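Adenosine deaminase (Burkholderia ambifaria, PDB 4GXW) probably deaminates adenine or a related purine, as a zinc-dependent amidohydrolase of the adenosine and AMP deaminase family. Local coordinates at residues A[280-290]-A[316-324]. Residues are numbered along the deposited sequence; the frame is centred on the assembly and turned at random.
Sequences WAERHPMRKMP and LMFSHFGFT
An aromatic cluster of Trp280, His284, His320 and Phe321 joins the short helix 280-283 and the turns after it to the loop that leaves helix 310-319. Phe321 meets two of the other rings. It points its CZ edge at one face of Trp280, with Phe321 CZ 3.4 Å from CH2 of Trp280 and the planes at 71°. The same ring also turns an edge to the face of His284, offset, at 86°. Trp280 meets CD2 of His320 at its own edge. In one of its two modelled conformers, Met286 covers a face of Phe321. The Met286 chain there runs straight to SD and bends at the last torsion (chi3 68°), which sets Met286 CE 3.4 Å from the Phe321 ring centroid in a CH-pi contact. In that conformer CE and SD of Met286 also touch SD of Met317.

In this TIM-barrel amidohydrolase the contact lies away from the metal; the His284 side chain is about 12 Å from the zinc ion. Tyr243 and Tyr271 pack on His284 as well.

Arg287 makes the polar link. Its extended chain carries Arg287 NH2 to His320 O at 3.0 Å, on a lone pair in the carbonyl plane. Arg287 NH2 also donates to Ala281 O at 3.1 Å, from above that carbonyl plane. One guanidinium face lies over Phe321 O, and Glu282 OE2 sits over the opposite face in a long, charge-only pairing. One water bridges Arg287 O and Phe321 O.

Farther along, Phe323 packs its CE1 against CG of Pro290 at 3.6 Å. Phe331 of helix 325-338 meets the Phe323 ring edge-to-face and also touches Pro290 and Met317.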
ATOM      1  N   TRP A 280      -8.353  14.875 -13.468  1.00 15.71           N
ATOM      2  CA  TRP A 280      -7.732  13.804 -12.686  1.00 15.22           C
ATOM      3  C   TRP A 280      -8.739  12.809 -12.100  1.00 14.08           C
ATOM      4  O   TRP A 280      -8.634  11.599 -12.334  1.00 15.22           O
ATOM      5  CB  TRP A 280      -6.836  14.392 -11.588  1.00 12.60           C
ATOM      6  CG  TRP A 280      -6.396  13.390 -10.572  1.00 13.75           C
ATOM      7  CD1 TRP A 280      -5.402  12.463 -10.706  1.00 11.15           C
ATOM      8  CD2 TRP A 280      -6.932  13.215  -9.255  1.00 11.93           C
ATOM      9  NE1 TRP A 280      -5.294  11.718  -9.555  1.00 11.93           N
ATOM     10  CE2 TRP A 280      -6.223  12.160  -8.649  1.00 13.16           C
ATOM     11  CE3 TRP A 280      -7.945  13.851  -8.533  1.00 14.50           C
ATOM     12  CZ2 TRP A 280      -6.490  11.730  -7.348  1.00 12.27           C
ATOM     13  CZ3 TRP A 280      -8.216  13.418  -7.245  1.00 16.34           C
ATOM     14  CH2 TRP A 280      -7.494  12.363  -6.666  1.00 12.98           C
ATOM     15  N   ALA A 281      -9.718  13.305 -11.355  1.00 13.82           N
ATOM     16  CA  ALA A 281     -10.705  12.419 -10.743  1.00 15.00           C
ATOM     17  C   ALA A 281     -11.536  11.700 -11.802  1.00 18.41           C
ATOM     18  O   ALA A 281     -11.888  10.528 -11.645  1.00 18.65           O
ATOM     19  CB  ALA A 281     -11.606  13.191  -9.803  1.00 20.28           C
ATOM     20  N   GLU A 282     -11.852  12.410 -12.879  1.00 16.78           N
ATOM     21  CA  GLU A 282     -12.681  11.867 -13.951  1.00 19.99           C
ATOM     22  C   GLU A 282     -12.014  10.768 -14.775  1.00 20.99           C
ATOM     23  O   GLU A 282     -12.670   9.801 -15.176  1.00 19.36           O
ATOM     24  CB  GLU A 282     -13.107  12.997 -14.882  1.00 22.38           C
ATOM     25  CG  GLU A 282     -14.150  13.908 -14.281  1.00 26.31           C
ATOM     26  CD  GLU A 282     -15.467  13.196 -14.091  1.00 29.10           C
ATOM     27  OE1 GLU A 282     -15.902  12.501 -15.040  1.00 31.67           O
ATOM     28  OE2 GLU A 282     -16.059  13.318 -12.997  1.00 30.60           O
ATOM     29  N   ARG A 283     -10.714  10.919 -15.025  1.00 17.76           N
ATOM     30  CA  ARG A 283     -10.022  10.064 -15.988  1.00 19.57           C
ATOM     31  C   ARG A 283      -9.093   9.027 -15.374  1.00 19.51           C
ATOM     32  O   ARG A 283      -8.487   8.229 -16.092  1.00 21.97           O
ATOM     33  CB  ARG A 283      -9.248  10.908 -16.994  1.00 18.96           C
ATOM     34  CG  ARG A 283     -10.143  11.671 -17.955  1.00 23.10           C
ATOM     35  CD  ARG A 283     -11.151  10.747 -18.637  1.00 29.39           C
ATOM     36  NE  ARG A 283     -10.498   9.630 -19.315  1.00 35.18           N
ATOM     37  CZ  ARG A 283     -10.061   9.671 -20.571  1.00 32.62           C
ATOM     38  NH1 ARG A 283     -10.207  10.776 -21.290  1.00 30.04           N
ATOM     39  NH2 ARG A 283      -9.470   8.609 -21.109  1.00 38.17           N
ATOM     40  N   HIS A 284      -8.977   9.032 -14.052  1.00 16.36           N
ATOM     41  CA  HIS A 284      -8.202   8.011 -13.365  1.00 13.27           C
ATOM     42  C   HIS A 284      -8.794   6.632 -13.656  1.00 16.45           C
ATOM     43  O   HIS A 284      -9.968   6.400 -13.397  1.00 15.61           O
ATOM     44  CB  HIS A 284      -8.246   8.271 -11.867  1.00 15.84           C
ATOM     45  CG  HIS A 284      -7.122   7.647 -11.108  1.00 15.45           C
ATOM     46  ND1 HIS A 284      -6.809   6.307 -11.197  1.00 13.57           N
ATOM     47  CD2 HIS A 284      -6.246   8.182 -10.227  1.00 16.89           C
ATOM     48  CE1 HIS A 284      -5.784   6.047 -10.406  1.00 16.32           C
ATOM     49  NE2 HIS A 284      -5.422   7.167  -9.808  1.00 18.77           N
ATOM     50  N   PRO A 285      -7.981   5.708 -14.190  1.00 12.68           N
ATOM     51  CA  PRO A 285      -8.522   4.381 -14.517  1.00 12.80           C
ATOM     52  C   PRO A 285      -9.130   3.647 -13.329  1.00 12.74           C
ATOM     53  O   PRO A 285     -10.028   2.822 -13.522  1.00 12.34           O
ATOM     54  CB  PRO A 285      -7.302   3.617 -15.033  1.00 15.64           C
ATOM     55  CG  PRO A 285      -6.399   4.668 -15.562  1.00 19.25           C
ATOM     56  CD  PRO A 285      -6.597   5.876 -14.671  1.00 13.22           C
ATOM     57  N   MET A 286      -8.651   3.924 -12.117  0.67 10.59           N
ATOM     58  CA  MET A 286      -9.215   3.322 -10.911  0.67 12.75           C
ATOM     59  C   MET A 286     -10.732   3.499 -10.853  0.67 11.17           C
ATOM     60  O   MET A 286     -11.455   2.598 -10.420  0.67 11.42           O
ATOM     61  CB  MET A 286      -8.562   3.917  -9.656  0.67 12.71           C
ATOM     62  CG  MET A 286      -9.112   3.406  -8.329  0.67 14.64           C
ATOM     63  SD  MET A 286      -8.451   4.305  -6.903  0.67  8.54           S
ATOM     64  CE  MET A 286      -9.197   5.911  -7.144  0.67 13.92           C
ATOM     65  N   ARG A 287     -11.212   4.652 -11.309  1.00 11.53           N
ATOM     66  CA  ARG A 287     -12.637   4.967 -11.250  1.00 12.61           C
ATOM     67  C   ARG A 287     -13.489   3.944 -12.015  1.00 12.19           C
ATOM     68  O   ARG A 287     -14.638   3.680 -11.637  1.00 13.28           O
ATOM     69  CB  ARG A 287     -12.879   6.382 -11.796  1.00 12.59           C
ATOM     70  CG  ARG A 287     -14.276   6.935 -11.586  1.00 14.31           C
ATOM     71  CD  ARG A 287     -14.475   8.227 -12.377  1.00 18.90           C
ATOM     72  NE  ARG A 287     -15.731   8.876 -12.018  1.00 23.44           N
ATOM     73  CZ  ARG A 287     -15.820   9.853 -11.123  1.00 22.26           C
ATOM     74  NH1 ARG A 287     -16.998  10.393 -10.837  1.00 24.75           N
ATOM     75  NH2 ARG A 287     -14.720  10.293 -10.523  1.00 22.85           N
ATOM     76  N   LYS A 288     -12.915   3.370 -13.067  1.00 12.20           N
ATOM     77  CA  LYS A 288     -13.635   2.461 -13.958  1.00 14.00           C
ATOM     78  C   LYS A 288     -13.493   0.994 -13.564  1.00 14.56           C
ATOM     79  O   LYS A 288     -14.193   0.145 -14.103  1.00 13.46           O
ATOM     80  CB  LYS A 288     -13.119   2.596 -15.396  1.00 17.04           C
ATOM     81  CG  LYS A 288     -13.107   3.992 -15.987  1.00 26.40           C
ATOM     82  CD  LYS A 288     -12.295   3.990 -17.283  1.00 33.63           C
ATOM     83  CE  LYS A 288     -12.395   5.303 -18.048  1.00 36.10           C
ATOM     84  NZ  LYS A 288     -11.485   6.350 -17.497  1.00 31.88           N
ATOM     85  N   MET A 289     -12.568   0.681 -12.665  1.00 11.45           N
ATOM     86  CA  MET A 289     -12.254  -0.728 -12.416  1.00 10.66           C
ATOM     87  C   MET A 289     -13.420  -1.581 -11.857  1.00 11.43           C
ATOM     88  O   MET A 289     -13.678  -2.679 -12.363  1.00 10.92           O
ATOM     89  CB  MET A 289     -10.955  -0.881 -11.603  1.00 11.14           C
ATOM     90  CG  MET A 289      -9.705  -0.484 -12.402  1.00  9.79           C
ATOM     91  SD  MET A 289      -8.216  -0.304 -11.411  1.00 10.77           S
ATOM     92  CE  MET A 289      -7.666  -2.001 -11.244  1.00 11.52           C
ATOM     93  N   PRO A 290     -14.149  -1.081 -10.843  1.00 10.52           N
ATOM     94  CA  PRO A 290     -15.260  -1.894 -10.325  1.00 10.20           C
ATOM     95  C   PRO A 290     -16.359  -2.154 -11.367  1.00 11.68           C
ATOM     96  O   PRO A 290     -16.926  -3.250 -11.406  1.00 11.62           O
ATOM     97  CB  PRO A 290     -15.781  -1.059  -9.140  1.00  9.83           C
ATOM     98  CG  PRO A 290     -14.568  -0.291  -8.677  1.00  9.74           C
ATOM     99  CD  PRO A 290     -13.876   0.081  -9.974  1.00 10.39           C
ATOM    100  N   LEU A 316     -11.399   9.651  -0.020  1.00 10.72           N
ATOM    101  CA  LEU A 316     -11.216  10.039  -1.419  1.00 10.26           C
ATOM    102  C   LEU A 316     -12.041   9.199  -2.390  1.00 10.68           C
ATOM    103  O   LEU A 316     -12.532   9.710  -3.397  1.00 11.21           O
ATOM    104  CB  LEU A 316      -9.736   9.980  -1.811  1.00 11.74           C
ATOM    105  CG  LEU A 316      -8.839  11.067  -1.219  1.00 10.01           C
ATOM    106  CD1 LEU A 316      -7.385  10.820  -1.603  1.00 14.14           C
ATOM    107  CD2 LEU A 316      -9.291  12.455  -1.660  1.00 12.82           C
ATOM    108  N   MET A 317     -12.188   7.911  -2.099  1.00 10.16           N
ATOM    109  CA  MET A 317     -13.001   7.049  -2.955  1.00 10.01           C
ATOM    110  C   MET A 317     -14.440   7.564  -3.060  1.00  9.75           C
ATOM    111  O   MET A 317     -15.054   7.528  -4.131  1.00 11.95           O
ATOM    112  CB  MET A 317     -12.994   5.614  -2.428  1.00 10.30           C
ATOM    113  CG  MET A 317     -11.611   5.023  -2.272  1.00 10.27           C
ATOM    114  SD  MET A 317     -10.683   4.865  -3.814  1.00 10.75           S
ATOM    115  CE  MET A 317     -11.416   3.396  -4.509  1.00 11.71           C
ATOM    116  N   PHE A 318     -14.953   8.056  -1.938  1.00 10.64           N
ATOM    117  CA  PHE A 318     -16.296   8.614  -1.833  1.00 12.21           C
ATOM    118  C   PHE A 318     -16.367  10.062  -2.337  1.00 12.05           C
ATOM    119  O   PHE A 318     -17.289  10.426  -3.067  1.00 13.61           O
ATOM    120  CB  PHE A 318     -16.745   8.520  -0.368  1.00 13.16           C
ATOM    121  CG  PHE A 318     -18.127   9.059  -0.099  1.00 14.94           C
ATOM    122  CD1 PHE A 318     -19.237   8.232  -0.183  1.00 19.50           C
ATOM    123  CD2 PHE A 318     -18.311  10.384   0.276  1.00 15.53           C
ATOM    124  CE1 PHE A 318     -20.508   8.723   0.081  1.00 23.63           C
ATOM    125  CE2 PHE A 318     -19.578  10.878   0.543  1.00 16.83           C
ATOM    126  CZ  PHE A 318     -20.676  10.046   0.439  1.00 20.33           C
ATOM    127  N   SER A 319     -15.404  10.896  -1.953  1.00 10.94           N
ATOM    128  CA  SER A 319     -15.514  12.326  -2.242  1.00 13.67           C
ATOM    129  C   SER A 319     -15.168  12.676  -3.685  1.00 11.28           C
ATOM    130  O   SER A 319     -15.710  13.625  -4.233  1.00 14.73           O
ATOM    131  CB  SER A 319     -14.616  13.137  -1.299  1.00 12.52           C
ATOM    132  OG  SER A 319     -13.255  12.785  -1.482  1.00 12.16           O
ATOM    133  N   HIS A 320     -14.243  11.932  -4.279  1.00 12.04           N
ATOM    134  CA  HIS A 320     -13.723  12.283  -5.606  1.00 12.27           C
ATOM    135  C   HIS A 320     -14.036  11.271  -6.700  1.00 12.07           C
ATOM    136  O   HIS A 320     -14.185  11.651  -7.865  1.00 14.53           O
ATOM    137  CB  HIS A 320     -12.206  12.491  -5.562  1.00 12.86           C
ATOM    138  CG  HIS A 320     -11.776  13.754  -4.884  1.00 12.01           C
ATOM    139  ND1 HIS A 320     -11.948  13.980  -3.534  1.00 12.91           N
ATOM    140  CD2 HIS A 320     -11.166  14.859  -5.375  1.00 13.80           C
ATOM    141  CE1 HIS A 320     -11.463  15.169  -3.222  1.00 12.43           C
ATOM    142  NE2 HIS A 320     -10.981  15.723  -4.321  1.00 15.03           N
ATOM    143  N   PHE A 321     -14.144   9.997  -6.344  1.00 12.69           N
ATOM    144  CA  PHE A 321     -14.209   8.958  -7.362  1.00 13.93           C
ATOM    145  C   PHE A 321     -15.594   8.341  -7.582  1.00 13.09           C
ATOM    146  O   PHE A 321     -15.733   7.362  -8.325  1.00 16.50           O
ATOM    147  CB  PHE A 321     -13.109   7.921  -7.134  1.00 14.57           C
ATOM    148  CG  PHE A 321     -11.735   8.483  -7.346  1.00 10.56           C
ATOM    149  CD1 PHE A 321     -11.269   8.696  -8.632  1.00 13.80           C
ATOM    150  CD2 PHE A 321     -10.938   8.861  -6.277  1.00 12.49           C
ATOM    151  CE1 PHE A 321     -10.017   9.242  -8.852  1.00 14.76           C
ATOM    152  CE2 PHE A 321      -9.684   9.409  -6.485  1.00 12.41           C
ATOM    153  CZ  PHE A 321      -9.218   9.591  -7.780  1.00 15.60           C
ATOM    154  N   GLY A 322     -16.606   8.938  -6.966  1.00 13.52           N
ATOM    155  CA  GLY A 322     -17.984   8.572  -7.229  1.00 16.46           C
ATOM    156  C   GLY A 322     -18.455   7.264  -6.630  1.00 14.46           C
ATOM    157  O   GLY A 322     -19.506   6.756  -7.013  1.00 15.36           O
ATOM    158  N   PHE A 323     -17.701   6.713  -5.689  1.00 12.27           N
ATOM    159  CA  PHE A 323     -18.106   5.446  -5.096  1.00 12.71           C
ATOM    160  C   PHE A 323     -19.056   5.673  -3.933  1.00 14.23           C
ATOM    161  O   PHE A 323     -18.840   6.559  -3.105  1.00 16.46           O
ATOM    162  CB  PHE A 323     -16.883   4.630  -4.692  1.00 13.00           C
ATOM    163  CG  PHE A 323     -16.055   4.199  -5.864  1.00 10.45           C
ATOM    164  CD1 PHE A 323     -16.609   3.398  -6.856  1.00 10.77           C
ATOM    165  CD2 PHE A 323     -14.742   4.624  -6.001  1.00  9.83           C
ATOM    166  CE1 PHE A 323     -15.854   3.002  -7.958  1.00 12.56           C
ATOM    167  CE2 PHE A 323     -13.978   4.229  -7.095  1.00 12.32           C
ATOM    168  CZ  PHE A 323     -14.541   3.421  -8.075  1.00 12.78           C
ATOM    169  N   THR A 324     -20.110   4.869  -3.886  1.00 13.92           N
ATOM    170  CA  THR A 324     -21.129   5.011  -2.851  1.00 14.32           C
ATOM    171  C   THR A 324     -20.746   4.283  -1.575  1.00 12.88           C
ATOM    172  O   THR A 324     -19.777   3.511  -1.546  1.00 12.33           O
ATOM    173  CB  THR A 324     -22.450   4.412  -3.314  1.00 15.37           C
ATOM    174  OG1 THR A 324     -22.272   3.005  -3.517  1.00 15.08           O
ATOM    175  CG2 THR A 324     -22.923   5.080  -4.614  1.00 18.02           C
TER
HETATM  176  O   HOH W   1     -16.870   5.343 -10.088  1.00 24.82           O
HETATM  177  O   HOH W   2     -17.252  12.384  -9.334  1.00 45.11           O